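Local coordinates for protein glucose-6-phosphate 1-dehydrogenase (Mycobacterium avium, PDB 4LGV) that probably catalyses the oxidation of glucose 6-phosphate to 6-phosphogluconolactone with a nicotinamide nucleotide as oxidant, the entry step of the pentose phosphate pathway, at residues L189-E201 with R418-A432. Sequence-based numbering, arbitrary orientation. Where two conformers were deposited one is given.
Sequences LRVDHFLGKQPVE and RLLYAAFNGDRQLFA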
loop_
_atom_site.group_PDB
_atom_site.type_symbol
_atom_site.label_atom_id
_atom_site.label_comp_id
_atom_site.label_asym_id
_atom_site.label_seq_id
_atom_site.Cartn_x
_atom_site.Cartn_y
_atom_site.Cartn_z
ATOM N N LEU A 189 -38.796 14.387 1.564
ATOM C CA LEU A 189 -38.350 13.216 2.288
ATOM C C LEU A 189 -39.033 11.970 1.733
ATOM O O LEU A 189 -40.246 11.746 1.911
ATOM C CB LEU A 189 -38.687 13.373 3.765
ATOM C CG LEU A 189 -38.204 14.661 4.442
ATOM C CD1 LEU A 189 -38.706 14.789 5.870
ATOM C CD2 LEU A 189 -36.732 14.689 4.461
ATOM N N ARG A 190 -38.250 11.157 1.039
ATOM C CA ARG A 190 -38.815 9.987 0.386
ATOM C C ARG A 190 -38.714 8.807 1.346
ATOM O O ARG A 190 -37.626 8.311 1.584
ATOM C CB ARG A 190 -38.090 9.716 -0.918
ATOM C CG ARG A 190 -38.084 10.934 -1.822
ATOM C CD ARG A 190 -37.333 10.678 -3.113
ATOM N NE ARG A 190 -37.371 11.856 -3.974
ATOM C CZ ARG A 190 -36.578 12.922 -3.836
ATOM N NH1 ARG A 190 -35.621 12.989 -2.898
ATOM N NH2 ARG A 190 -36.715 13.918 -4.668
ATOM N N VAL A 191 -39.853 8.389 1.908
ATOM C CA VAL A 191 -39.888 7.422 2.987
ATOM C C VAL A 191 -39.873 5.987 2.448
ATOM O O VAL A 191 -40.781 5.562 1.684
ATOM C CB VAL A 191 -41.161 7.603 3.817
ATOM C CG1 VAL A 191 -41.185 6.649 4.993
ATOM C CG2 VAL A 191 -41.305 9.050 4.337
ATOM N N ASP A 192 -38.836 5.250 2.819
ATOM C CA ASP A 192 -38.717 3.840 2.451
ATOM C C ASP A 192 -38.386 3.101 3.722
ATOM O O ASP A 192 -37.300 3.263 4.266
ATOM C CB ASP A 192 -37.621 3.650 1.398
ATOM C CG ASP A 192 -37.482 2.192 0.919
ATOM O OD1 ASP A 192 -37.854 1.255 1.647
ATOM O OD2 ASP A 192 -37.018 1.991 -0.228
ATOM N N HIS A 193 -39.341 2.303 4.208
ATOM C CA HIS A 193 -39.200 1.656 5.510
ATOM C C HIS A 193 -37.941 0.838 5.621
ATOM O O HIS A 193 -37.347 0.806 6.677
ATOM C CB HIS A 193 -40.419 0.801 5.813
ATOM C CG HIS A 193 -41.679 1.571 5.706
ATOM N ND1 HIS A 193 -42.905 0.967 5.585
ATOM C CD2 HIS A 193 -41.895 2.910 5.637
ATOM C CE1 HIS A 193 -43.822 1.903 5.447
ATOM N NE2 HIS A 193 -43.238 3.087 5.483
ATOM N N PHE A 194 -37.509 0.212 4.514
ATOM C CA PHE A 194 -36.248 -0.547 4.542
ATOM C C PHE A 194 -35.040 0.292 4.990
ATOM O O PHE A 194 -34.218 -0.175 5.759
ATOM C CB PHE A 194 -35.944 -1.200 3.221
ATOM C CG PHE A 194 -36.830 -2.373 2.910
ATOM C CD1 PHE A 194 -36.819 -3.503 3.703
ATOM C CD2 PHE A 194 -37.645 -2.361 1.826
ATOM C CE1 PHE A 194 -37.632 -4.584 3.417
ATOM C CE2 PHE A 194 -38.471 -3.425 1.546
ATOM C CZ PHE A 194 -38.470 -4.551 2.325
ATOM N N LEU A 195 -34.959 1.528 4.540
ATOM C CA LEU A 195 -33.857 2.429 4.918
ATOM C C LEU A 195 -33.767 2.722 6.388
ATOM O O LEU A 195 -32.694 2.918 6.907
ATOM C CB LEU A 195 -33.916 3.765 4.156
ATOM C CG LEU A 195 -33.040 3.703 2.919
ATOM C CD1 LEU A 195 -33.607 2.694 1.932
ATOM C CD2 LEU A 195 -32.963 5.084 2.294
ATOM N N GLY A 196 -34.912 2.674 7.071
ATOM C CA GLY A 196 -34.975 2.800 8.520
ATOM C C GLY A 196 -34.226 1.742 9.255
ATOM O O GLY A 196 -33.970 1.907 10.439
ATOM N N LYS A 197 -33.866 0.645 8.578
ATOM C CA LYS A 197 -33.063 -0.422 9.173
ATOM C C LYS A 197 -31.582 -0.191 9.039
ATOM O O LYS A 197 -30.785 -0.977 9.541
ATOM C CB LYS A 197 -33.358 -1.761 8.477
ATOM C CG LYS A 197 -34.767 -2.272 8.664
ATOM C CD LYS A 197 -35.046 -3.545 7.838
ATOM C CE LYS A 197 -36.318 -4.252 8.301
ATOM N NZ LYS A 197 -36.085 -4.842 9.666
ATOM N N GLN A 198 -31.185 0.801 8.276
ATOM C CA GLN A 198 -29.793 0.934 7.958
ATOM C C GLN A 198 -29.022 1.604 9.086
ATOM O O GLN A 198 -29.380 2.699 9.525
ATOM C CB GLN A 198 -29.622 1.716 6.669
ATOM C CG GLN A 198 -29.903 0.832 5.473
ATOM C CD GLN A 198 -29.577 1.480 4.146
ATOM O OE1 GLN A 198 -28.656 2.269 4.056
ATOM N NE2 GLN A 198 -30.307 1.089 3.088
ATOM N N PRO A 199 -27.935 0.964 9.533
ATOM C CA PRO A 199 -27.098 1.529 10.560
ATOM C C PRO A 199 -26.085 2.480 9.952
ATOM O O PRO A 199 -24.874 2.167 9.919
ATOM C CB PRO A 199 -26.429 0.283 11.159
ATOM C CG PRO A 199 -26.307 -0.676 10.040
ATOM C CD PRO A 199 -27.479 -0.379 9.136
ATOM N N VAL A 200 -26.584 3.619 9.469
ATOM C CA VAL A 200 -25.817 4.584 8.689
ATOM C C VAL A 200 -24.616 5.141 9.478
ATOM O O VAL A 200 -23.481 5.126 8.988
ATOM C CB VAL A 200 -26.719 5.722 8.169
ATOM C CG1 VAL A 200 -25.918 6.806 7.458
ATOM C CG2 VAL A 200 -27.743 5.181 7.176
ATOM N N GLU A 201 -24.850 5.621 10.690
ATOM C CA GLU A 201 -23.768 6.210 11.472
ATOM C C GLU A 201 -22.800 5.167 11.931
ATOM O O GLU A 201 -21.579 5.394 11.915
ATOM C CB GLU A 201 -24.275 6.969 12.689
ATOM C CG GLU A 201 -24.865 8.330 12.360
ATOM C CD GLU A 201 -25.485 9.020 13.587
ATOM O OE1 GLU A 201 -25.152 8.653 14.761
ATOM O OE2 GLU A 201 -26.316 9.928 13.363
ATOM N N ARG A 418 -38.489 5.174 13.758
ATOM C CA ARG A 418 -37.236 5.901 13.583
ATOM C C ARG A 418 -37.328 6.882 12.399
ATOM O O ARG A 418 -36.883 8.012 12.484
ATOM C CB ARG A 418 -36.127 4.884 13.341
ATOM C CG ARG A 418 -34.747 5.455 13.180
ATOM C CD ARG A 418 -33.772 4.352 12.852
ATOM N NE ARG A 418 -32.434 4.890 12.737
ATOM C CZ ARG A 418 -31.453 4.400 11.979
ATOM N NH1 ARG A 418 -31.649 3.341 11.179
ATOM N NH2 ARG A 418 -30.270 4.961 12.030
ATOM N N LEU A 419 -37.894 6.444 11.280
ATOM C CA LEU A 419 -38.031 7.313 10.103
ATOM C C LEU A 419 -38.967 8.474 10.347
ATOM O O LEU A 419 -38.686 9.598 9.923
ATOM C CB LEU A 419 -38.556 6.531 8.898
ATOM C CG LEU A 419 -37.537 5.633 8.253
ATOM C CD1 LEU A 419 -38.196 4.720 7.248
ATOM C CD2 LEU A 419 -36.445 6.418 7.569
ATOM N N LEU A 420 -40.064 8.209 11.057
ATOM C CA LEU A 420 -41.074 9.245 11.317
ATOM C C LEU A 420 -40.499 10.306 12.193
ATOM O O LEU A 420 -40.711 11.498 11.979
ATOM C CB LEU A 420 -42.322 8.675 12.033
ATOM C CG LEU A 420 -43.632 8.622 11.276
ATOM C CD1 LEU A 420 -44.738 8.263 12.263
ATOM C CD2 LEU A 420 -43.966 9.937 10.586
ATOM N N TYR A 421 -39.785 9.865 13.220
ATOM C CA TYR A 421 -39.160 10.799 14.154
ATOM C C TYR A 421 -38.093 11.619 13.426
ATOM O O TYR A 421 -38.015 12.845 13.586
ATOM C CB TYR A 421 -38.576 10.035 15.335
ATOM C CG TYR A 421 -37.912 10.889 16.394
ATOM C CD1 TYR A 421 -38.644 11.483 17.413
ATOM C CD2 TYR A 421 -36.529 11.088 16.383
ATOM C CE1 TYR A 421 -38.039 12.247 18.404
ATOM C CE2 TYR A 421 -35.910 11.852 17.365
ATOM C CZ TYR A 421 -36.677 12.417 18.380
ATOM O OH TYR A 421 -36.053 13.199 19.338
ATOM N N ALA A 422 -37.273 10.953 12.617
ATOM C CA ALA A 422 -36.218 11.659 11.900
ATOM C C ALA A 422 -36.838 12.701 10.946
ATOM O O ALA A 422 -36.328 13.815 10.800
ATOM C CB ALA A 422 -35.353 10.683 11.140
ATOM N N ALA A 423 -37.917 12.321 10.270
ATOM C CA ALA A 423 -38.546 13.220 9.326
ATOM C C ALA A 423 -39.005 14.450 10.061
ATOM O O ALA A 423 -38.789 15.546 9.594
ATOM C CB ALA A 423 -39.722 12.550 8.626
ATOM N N PHE A 424 -39.651 14.250 11.204
ATOM C CA PHE A 424 -40.208 15.341 11.962
ATOM C C PHE A 424 -39.104 16.290 12.396
ATOM O O PHE A 424 -39.301 17.508 12.397
ATOM C CB PHE A 424 -41.003 14.819 13.199
ATOM C CG PHE A 424 -41.803 15.883 13.883
ATOM C CD1 PHE A 424 -43.028 16.276 13.373
ATOM C CD2 PHE A 424 -41.308 16.559 15.010
ATOM C CE1 PHE A 424 -43.770 17.284 13.990
ATOM C CE2 PHE A 424 -42.036 17.582 15.617
ATOM C CZ PHE A 424 -43.266 17.943 15.102
ATOM N N ASN A 425 -37.945 15.738 12.758
ATOM C CA ASN A 425 -36.801 16.540 13.209
ATOM C C ASN A 425 -35.883 16.998 12.107
ATOM O O ASN A 425 -34.880 17.625 12.374
ATOM C CB ASN A 425 -35.982 15.793 14.276
ATOM C CG ASN A 425 -36.815 15.408 15.451
ATOM O OD1 ASN A 425 -36.872 14.241 15.812
ATOM N ND2 ASN A 425 -37.520 16.371 16.021
ATOM N N GLY A 426 -36.257 16.766 10.857
ATOM C CA GLY A 426 -35.460 17.241 9.702
ATOM C C GLY A 426 -34.097 16.567 9.517
ATOM O O GLY A 426 -33.207 17.120 8.908
ATOM N N ASP A 427 -33.935 15.364 10.051
ATOM C CA ASP A 427 -32.713 14.595 9.873
ATOM C C ASP A 427 -32.847 13.753 8.585
ATOM O O ASP A 427 -33.611 12.781 8.534
ATOM C CB ASP A 427 -32.501 13.745 11.142
ATOM C CG ASP A 427 -31.297 12.833 11.068
ATOM O OD1 ASP A 427 -30.497 12.911 10.108
ATOM O OD2 ASP A 427 -31.188 11.965 11.967
ATOM N N ARG A 428 -32.082 14.104 7.562
ATOM C CA ARG A 428 -32.251 13.523 6.233
ATOM C C ARG A 428 -31.313 12.360 5.856
ATOM O O ARG A 428 -31.263 11.968 4.707
ATOM C CB ARG A 428 -32.108 14.619 5.174
ATOM C CG ARG A 428 -33.172 15.726 5.278
ATOM C CD ARG A 428 -32.633 17.032 4.630
ATOM N NE ARG A 428 -32.483 16.835 3.190
ATOM C CZ ARG A 428 -31.557 17.392 2.411
ATOM N NH1 ARG A 428 -30.626 18.214 2.917
ATOM N NH2 ARG A 428 -31.575 17.123 1.098
ATOM N N GLN A 429 -30.576 11.845 6.821
ATOM C CA GLN A 429 -29.597 10.798 6.536
ATOM C C GLN A 429 -30.207 9.504 5.984
ATOM O O GLN A 429 -29.582 8.791 5.222
ATOM C CB GLN A 429 -28.714 10.537 7.771
ATOM C CG GLN A 429 -29.081 9.425 8.718
ATOM C CD GLN A 429 -28.235 9.418 10.009
ATOM O OE1 GLN A 429 -27.086 9.850 10.014
ATOM N NE2 GLN A 429 -28.820 8.920 11.102
ATOM N N LEU A 430 -31.426 9.221 6.402
ATOM C CA LEU A 430 -32.117 8.004 6.029
ATOM C C LEU A 430 -33.088 8.173 4.863
ATOM O O LEU A 430 -33.845 7.293 4.576
ATOM C CB LEU A 430 -32.886 7.469 7.221
ATOM C CG LEU A 430 -32.072 7.222 8.501
ATOM C CD1 LEU A 430 -33.012 6.938 9.645
ATOM C CD2 LEU A 430 -31.092 6.064 8.277
ATOM N N PHE A 431 -32.997 9.298 4.167
ATOM C CA PHE A 431 -33.874 9.609 3.068
ATOM C C PHE A 431 -33.043 9.895 1.815
ATOM O O PHE A 431 -32.295 10.845 1.754
ATOM C CB PHE A 431 -34.740 10.793 3.427
ATOM C CG PHE A 431 -35.626 10.556 4.640
ATOM C CD1 PHE A 431 -36.808 9.869 4.515
ATOM C CD2 PHE A 431 -35.257 11.011 5.891
ATOM C CE1 PHE A 431 -37.601 9.627 5.613
ATOM C CE2 PHE A 431 -36.055 10.782 6.998
ATOM C CZ PHE A 431 -37.228 10.110 6.857
ATOM N N ALA A 432 -33.206 9.050 0.813
ATOM C CA ALA A 432 -32.444 9.152 -0.395
ATOM C C ALA A 432 -32.698 10.485 -1.094
ATOM O O ALA A 432 -33.816 11.013 -1.135
ATOM C CB ALA A 432 -32.800 7.971 -1.311
HETATM O O HOH W 1 -36.272 6.461 3.585
HETATM O O HOH W 2 -35.564 6.953 0.676
HETATM O O HOH W 3 -35.658 12.009 0.203
#
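Leu-189 and Phe-431 meet where strand 188-191, an edge strand of the parallel Rossmann-type sheet, lies against the Schellman-capped end of helix 413-424 and the turn after it. Among the apolar contacts is a CH-pi interaction: Leu-189 CB sits 4.3 Å from the Phe-431 ring centroid, 19° off the ring normal, while Arg-190 O approaches the ring edge. The two Leu-189 methyls diverge, CD1 to Ala-423 CB (3.7 Å) and CD2 to Arg-428 CG. Leu-419 CG packs on Gly-196 CA, within the sequence motif DHFLGK (residues 192-197) characteristic of glucose-6-phosphate dehydrogenases, and Leu-430 CD2 meets Val-200 CG2 at 3.6 Å.

Direct polar bonds involve arginines. Arg-190 NH1 donates to Ala-432 O (3.2 Å, bent at 143°) and forms a salt bridge with Glu-185, while NH2 bonds Asn-176. Water links the backbones too: one molecule accepts from Arg-190 N and donates to Ala-432 O, and another donates to Arg-190 O and accepts from Ala-432 N.

Leu-430 CD1 lies over one face of the Arg-418 guanidinium. With CG anti to the backbone N (chi1 -178°) and an extended chain, Arg-418 NH1 donates hydrogen bonds to two carbonyl oxygens lying in the guanidinium plane, Gly-196 O at 2.8 Å and Gln-198 O at 2.9 Å, and stands above both carbonyl planes.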